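Local coordinates for protein alpha-glucosidase (PDB 5XFM) that probably hydrolyses beta-L-arabinopyranosides and alpha-galactosides as a bifunctional, calcium-containing glycoside hydrolase of family 97, at residues R293-Q305 against N524-L536. The protein carries 1 engineered substitution. Residues are numbered along the deposited sequence; the frame is centred on the assembly and turned at random.
Sequences RFGRGTWSWILWQ and NPVQNFALAPNNL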
loop_
_atom_site.group_PDB
_atom_site.type_symbol
_atom_site.label_atom_id
_atom_site.label_comp_id
_atom_site.label_asym_id
_atom_site.label_seq_id
_atom_site.Cartn_x
_atom_site.Cartn_y
_atom_site.Cartn_z
ATOM N N ARG A 293 -7.330 -1.132 -18.966
ATOM C CA ARG A 293 -8.629 -1.539 -18.462
ATOM C C ARG A 293 -8.480 -2.331 -17.165
ATOM O O ARG A 293 -7.778 -3.339 -17.118
ATOM C CB ARG A 293 -9.363 -2.359 -19.525
ATOM C CG ARG A 293 -10.758 -2.824 -19.135
ATOM C CD ARG A 293 -11.318 -3.770 -20.195
ATOM N NE ARG A 293 -12.667 -4.236 -19.883
ATOM C CZ ARG A 293 -13.350 -5.091 -20.638
ATOM N NH1 ARG A 293 -12.814 -5.567 -21.754
ATOM N NH2 ARG A 293 -14.573 -5.461 -20.286
ATOM N N PHE A 294 -9.115 -1.850 -16.101
ATOM C CA PHE A 294 -9.007 -2.521 -14.815
ATOM C C PHE A 294 -10.209 -3.431 -14.586
ATOM O O PHE A 294 -11.159 -3.427 -15.371
ATOM C CB PHE A 294 -8.886 -1.493 -13.686
ATOM C CG PHE A 294 -7.962 -0.356 -14.010
ATOM C CD1 PHE A 294 -6.646 -0.596 -14.378
ATOM C CD2 PHE A 294 -8.403 0.954 -13.936
ATOM C CE1 PHE A 294 -5.795 0.451 -14.682
ATOM C CE2 PHE A 294 -7.553 2.006 -14.229
ATOM C CZ PHE A 294 -6.247 1.751 -14.601
ATOM N N GLY A 295 -10.162 -4.215 -13.514
ATOM C CA GLY A 295 -11.274 -5.085 -13.186
ATOM C C GLY A 295 -10.959 -6.292 -12.329
ATOM O O GLY A 295 -10.184 -6.219 -11.374
ATOM N N ARG A 296 -11.519 -7.428 -12.725
ATOM C CA ARG A 296 -11.580 -8.609 -11.877
ATOM C C ARG A 296 -10.940 -9.792 -12.572
ATOM O O ARG A 296 -11.054 -9.948 -13.790
ATOM C CB ARG A 296 -13.029 -8.956 -11.526
ATOM C CG ARG A 296 -13.732 -8.000 -10.586
ATOM C CD ARG A 296 -14.293 -6.803 -11.332
ATOM N NE ARG A 296 -15.106 -7.203 -12.476
ATOM C CZ ARG A 296 -16.404 -7.479 -12.417
ATOM N NH1 ARG A 296 -17.051 -7.408 -11.260
ATOM N NH2 ARG A 296 -17.055 -7.830 -13.517
ATOM N N GLY A 297 -10.245 -10.614 -11.797
ATOM C CA GLY A 297 -9.614 -11.799 -12.336
ATOM C C GLY A 297 -9.970 -13.054 -11.569
ATOM O O GLY A 297 -10.319 -13.002 -10.389
ATOM N N THR A 298 -9.933 -14.186 -12.261
ATOM C CA THR A 298 -9.971 -15.475 -11.590
ATOM C C THR A 298 -8.542 -15.986 -11.456
ATOM O O THR A 298 -7.665 -15.639 -12.250
ATOM C CB THR A 298 -10.845 -16.496 -12.332
ATOM O OG1 THR A 298 -10.393 -16.618 -13.684
ATOM C CG2 THR A 298 -12.297 -16.043 -12.327
ATOM N N TRP A 299 -8.313 -16.834 -10.465
ATOM C CA TRP A 299 -6.960 -17.120 -10.033
ATOM C C TRP A 299 -6.908 -18.521 -9.450
ATOM O O TRP A 299 -7.332 -18.737 -8.314
ATOM C CB TRP A 299 -6.521 -16.072 -9.002
ATOM C CG TRP A 299 -5.115 -16.198 -8.507
ATOM C CD1 TRP A 299 -4.051 -16.743 -9.169
ATOM C CD2 TRP A 299 -4.611 -15.735 -7.248
ATOM N NE1 TRP A 299 -2.917 -16.660 -8.392
ATOM C CE2 TRP A 299 -3.235 -16.046 -7.207
ATOM C CE3 TRP A 299 -5.193 -15.096 -6.147
ATOM C CZ2 TRP A 299 -2.429 -15.731 -6.110
ATOM C CZ3 TRP A 299 -4.394 -14.795 -5.052
ATOM C CH2 TRP A 299 -3.025 -15.107 -5.046
ATOM N N SER A 300 -6.434 -19.474 -10.248
ATOM C CA SER A 300 -6.466 -20.883 -9.860
ATOM C C SER A 300 -5.501 -21.224 -8.721
ATOM O O SER A 300 -5.834 -22.011 -7.835
ATOM C CB SER A 300 -6.190 -21.777 -11.086
ATOM O OG SER A 300 -4.811 -21.844 -11.416
ATOM N N TRP A 301 -4.315 -20.625 -8.731
ATOM C CA TRP A 301 -3.265 -21.029 -7.797
ATOM C C TRP A 301 -3.596 -20.785 -6.320
ATOM O O TRP A 301 -3.101 -21.496 -5.466
ATOM C CB TRP A 301 -1.945 -20.326 -8.133
ATOM C CG TRP A 301 -0.844 -20.689 -7.184
ATOM C CD1 TRP A 301 0.036 -21.728 -7.297
ATOM C CD2 TRP A 301 -0.527 -20.027 -5.955
ATOM N NE1 TRP A 301 0.889 -21.747 -6.217
ATOM C CE2 TRP A 301 0.561 -20.713 -5.378
ATOM C CE3 TRP A 301 -1.059 -18.920 -5.285
ATOM C CZ2 TRP A 301 1.131 -20.324 -4.165
ATOM C CZ3 TRP A 301 -0.493 -18.536 -4.083
ATOM C CH2 TRP A 301 0.591 -19.235 -3.537
ATOM N N ILE A 302 -4.367 -19.754 -5.997
ATOM C CA ILE A 302 -4.586 -19.452 -4.580
ATOM C C ILE A 302 -5.228 -20.643 -3.835
ATOM O O ILE A 302 -4.743 -21.052 -2.779
ATOM C CB ILE A 302 -5.430 -18.161 -4.384
ATOM C CG1 ILE A 302 -5.681 -17.908 -2.899
ATOM C CG2 ILE A 302 -6.742 -18.202 -5.160
ATOM C CD1 ILE A 302 -4.419 -17.773 -2.087
ATOM N N LEU A 303 -6.265 -21.239 -4.413
ATOM C CA LEU A 303 -6.953 -22.351 -3.762
ATOM C C LEU A 303 -6.584 -23.732 -4.308
ATOM O O LEU A 303 -6.699 -24.729 -3.594
ATOM C CB LEU A 303 -8.467 -22.153 -3.869
ATOM C CG LEU A 303 -9.054 -21.171 -2.858
ATOM C CD1 LEU A 303 -10.542 -20.984 -3.090
ATOM C CD2 LEU A 303 -8.793 -21.681 -1.453
ATOM N N TRP A 304 -6.160 -23.797 -5.568
ATOM C CA TRP A 304 -5.841 -25.077 -6.194
ATOM C C TRP A 304 -4.327 -25.299 -6.312
ATOM O O TRP A 304 -3.873 -26.390 -6.657
ATOM C CB TRP A 304 -6.514 -25.174 -7.564
ATOM C CG TRP A 304 -8.019 -25.240 -7.499
ATOM C CD1 TRP A 304 -8.809 -25.010 -6.406
ATOM C CD2 TRP A 304 -8.912 -25.558 -8.577
ATOM N NE1 TRP A 304 -10.135 -25.164 -6.737
ATOM C CE2 TRP A 304 -10.224 -25.501 -8.065
ATOM C CE3 TRP A 304 -8.728 -25.885 -9.925
ATOM C CZ2 TRP A 304 -11.346 -25.763 -8.853
ATOM C CZ3 TRP A 304 -9.843 -26.138 -10.706
ATOM C CH2 TRP A 304 -11.136 -26.080 -10.167
ATOM N N GLN A 305 -3.565 -24.249 -6.030
ATOM C CA GLN A 305 -2.102 -24.297 -5.923
ATOM C C GLN A 305 -1.389 -24.825 -7.170
ATOM O O GLN A 305 -1.933 -24.771 -8.275
ATOM C CB GLN A 305 -1.701 -25.118 -4.696
ATOM C CG GLN A 305 -2.209 -24.529 -3.380
ATOM C CD GLN A 305 -1.486 -23.256 -2.981
ATOM O OE1 GLN A 305 -0.258 -23.225 -2.913
ATOM N NE2 GLN A 305 -2.249 -22.193 -2.715
ATOM N N ASN A 524 -7.688 -2.392 -4.615
ATOM C CA ASN A 524 -6.676 -2.618 -5.650
ATOM C C ASN A 524 -7.363 -2.622 -7.020
ATOM O O ASN A 524 -8.413 -3.247 -7.181
ATOM C CB ASN A 524 -5.919 -3.929 -5.410
ATOM C CG ASN A 524 -4.604 -4.002 -6.182
ATOM O OD1 ASN A 524 -4.564 -4.453 -7.327
ATOM N ND2 ASN A 524 -3.527 -3.547 -5.557
ATOM N N PRO A 525 -6.769 -1.939 -8.013
ATOM C CA PRO A 525 -7.399 -1.706 -9.320
ATOM C C PRO A 525 -7.735 -2.996 -10.084
ATOM O O PRO A 525 -8.806 -3.115 -10.682
ATOM C CB PRO A 525 -6.331 -0.915 -10.087
ATOM C CG PRO A 525 -5.384 -0.427 -9.062
ATOM C CD PRO A 525 -5.395 -1.414 -7.969
ATOM N N VAL A 526 -6.814 -3.949 -10.053
ATOM C CA VAL A 526 -7.038 -5.261 -10.647
ATOM C C VAL A 526 -7.139 -6.293 -9.527
ATOM O O VAL A 526 -6.131 -6.654 -8.919
ATOM C CB VAL A 526 -5.904 -5.643 -11.625
ATOM C CG1 VAL A 526 -6.059 -7.079 -12.105
ATOM C CG2 VAL A 526 -5.870 -4.678 -12.804
ATOM N N GLN A 527 -8.353 -6.750 -9.242
ATOM C CA GLN A 527 -8.557 -7.698 -8.150
ATOM C C GLN A 527 -8.585 -9.132 -8.647
ATOM O O GLN A 527 -9.476 -9.523 -9.398
ATOM C CB GLN A 527 -9.858 -7.402 -7.397
ATOM C CG GLN A 527 -9.911 -6.071 -6.645
ATOM C CD GLN A 527 -9.177 -6.080 -5.313
ATOM O OE1 GLN A 527 -8.176 -6.773 -5.135
ATOM N NE2 GLN A 527 -9.687 -5.310 -4.361
ATOM N N ASN A 528 -7.615 -9.918 -8.200
ATOM C CA ASN A 528 -7.643 -11.359 -8.403
ATOM C C ASN A 528 -8.157 -12.010 -7.124
ATOM O O ASN A 528 -7.380 -12.329 -6.224
ATOM C CB ASN A 528 -6.259 -11.894 -8.783
ATOM C CG ASN A 528 -5.690 -11.209 -10.022
ATOM O OD1 ASN A 528 -6.247 -11.309 -11.116
ATOM N ND2 ASN A 528 -4.573 -10.512 -9.850
ATOM N N PHE A 529 -9.479 -12.121 -7.024
ATOM C CA PHE A 529 -10.134 -12.696 -5.854
ATOM C C PHE A 529 -9.891 -14.190 -5.744
ATOM O O PHE A 529 -9.572 -14.856 -6.736
ATOM C CB PHE A 529 -11.639 -12.416 -5.883
ATOM C CG PHE A 529 -11.986 -10.960 -5.783
ATOM C CD1 PHE A 529 -12.653 -10.320 -6.813
ATOM C CD2 PHE A 529 -11.629 -10.229 -4.661
ATOM C CE1 PHE A 529 -12.966 -8.983 -6.723
ATOM C CE2 PHE A 529 -11.939 -8.893 -4.564
ATOM C CZ PHE A 529 -12.613 -8.267 -5.595
ATOM N N ALA A 530 -10.037 -14.717 -4.533
ATOM C CA ALA A 530 -9.792 -16.131 -4.297
ATOM C C ALA A 530 -11.044 -16.992 -4.493
ATOM O O ALA A 530 -11.295 -17.915 -3.725
ATOM C CB ALA A 530 -9.241 -16.324 -2.899
ATOM N N LEU A 531 -11.813 -16.705 -5.536
ATOM C CA LEU A 531 -12.962 -17.533 -5.871
ATOM C C LEU A 531 -12.512 -18.804 -6.590
ATOM O O LEU A 531 -11.376 -18.899 -7.053
ATOM C CB LEU A 531 -13.956 -16.758 -6.739
ATOM C CG LEU A 531 -14.599 -15.528 -6.108
ATOM C CD1 LEU A 531 -15.567 -14.871 -7.073
ATOM C CD2 LEU A 531 -15.289 -15.900 -4.815
ATOM N N ALA A 532 -13.407 -19.781 -6.670
ATOM C CA ALA A 532 -13.151 -21.012 -7.420
ATOM C C ALA A 532 -14.449 -21.481 -8.087
ATOM O O ALA A 532 -15.536 -21.151 -7.618
ATOM C CB ALA A 532 -12.583 -22.071 -6.512
ATOM N N PRO A 533 -14.344 -22.235 -9.194
ATOM C CA PRO A 533 -15.539 -22.650 -9.945
ATOM C C PRO A 533 -16.616 -23.329 -9.092
ATOM O O PRO A 533 -17.812 -23.059 -9.266
ATOM C CB PRO A 533 -14.979 -23.633 -10.978
ATOM C CG PRO A 533 -13.556 -23.255 -11.145
ATOM C CD PRO A 533 -13.093 -22.616 -9.873
ATOM N N ASN A 534 -16.192 -24.179 -8.163
ATOM C CA ASN A 534 -17.117 -24.870 -7.269
ATOM C C ASN A 534 -17.992 -23.921 -6.448
ATOM O O ASN A 534 -19.041 -24.325 -5.944
ATOM C CB ASN A 534 -16.344 -25.804 -6.338
ATOM C CG ASN A 534 -15.271 -25.084 -5.554
ATOM O OD1 ASN A 534 -14.204 -24.780 -6.083
ATOM N ND2 ASN A 534 -15.540 -24.825 -4.283
ATOM N N ASN A 535 -17.565 -22.663 -6.315
ATOM C CA ASN A 535 -18.342 -21.679 -5.569
ATOM C C ASN A 535 -19.678 -21.382 -6.241
ATOM O O ASN A 535 -20.622 -20.926 -5.594
ATOM C CB ASN A 535 -17.560 -20.383 -5.379
ATOM C CG ASN A 535 -16.340 -20.564 -4.499
ATOM O OD1 ASN A 535 -15.424 -19.742 -4.517
ATOM N ND2 ASN A 535 -16.307 -21.664 -3.741
ATOM N N LEU A 536 -19.774 -21.628 -7.542
ATOM C CA LEU A 536 -21.057 -21.389 -8.192
ATOM C C LEU A 536 -22.065 -22.460 -7.776
ATOM O O LEU A 536 -23.265 -22.292 -7.989
ATOM C CB LEU A 536 -20.912 -21.355 -9.712
ATOM C CG LEU A 536 -20.448 -20.016 -10.285
ATOM C CD1 LEU A 536 -20.378 -20.081 -11.804
ATOM C CD2 LEU A 536 -21.359 -18.883 -9.825
HETATM O O HOH W 1 -12.147 -14.558 -8.822
HETATM O O HOH W 2 -8.998 -20.252 -6.542
HETATM O O HOH W 3 -10.192 -16.814 -8.686
HETATM O O HOH W 4 -12.136 -24.992 -4.617
#
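The carbonyl O of Q527 accepts the backbone N-H of G297, N to O 2.7 Å, with the donor tilted 26° from the carbonyl plane. R296 CA adds a CH...O contact to this same oxygen. One step back, Q527 N donates to G295 O at 2.9 Å. These bonds pair strands 295-299 and 526-528 in parallel. R296 lays its CG at the ring edge of F529, while its guanidinium turns off to a salt bridge with E327. On the other side of the sheet N528 OD1 lies 3.6 Å from G297 CA, buried and without a polar partner.

Beyond G297 the chains part and water joins them. Water 3 accepts from W299 N and lies within hydrogen-bonding distance of F529 O and L531 O. Water 2 donates to both W299 O and L531 O. With CG of W299 swung opposite the backbone N (chi1 -177°), the indole brings CE3 to 3.5 Å from N528 O, and its NE1 hydrogen-bonds D332 OD2.

Helix 300-304 then packs on the outgoing loop. I302 CG2 meets A530 CB at 3.9 Å. W304 sets CZ2 3.7 Å from P533 CD. Water 4, in its ring plane, accepts from NE1 and lies close to N534 OD1, while N534 ND2 bonds to D538. Strand 295-299 lies between 328-331 and 526-528 in the parallel sheet, an arrangement consistent with closure of a TIM barrel by its first and last strands.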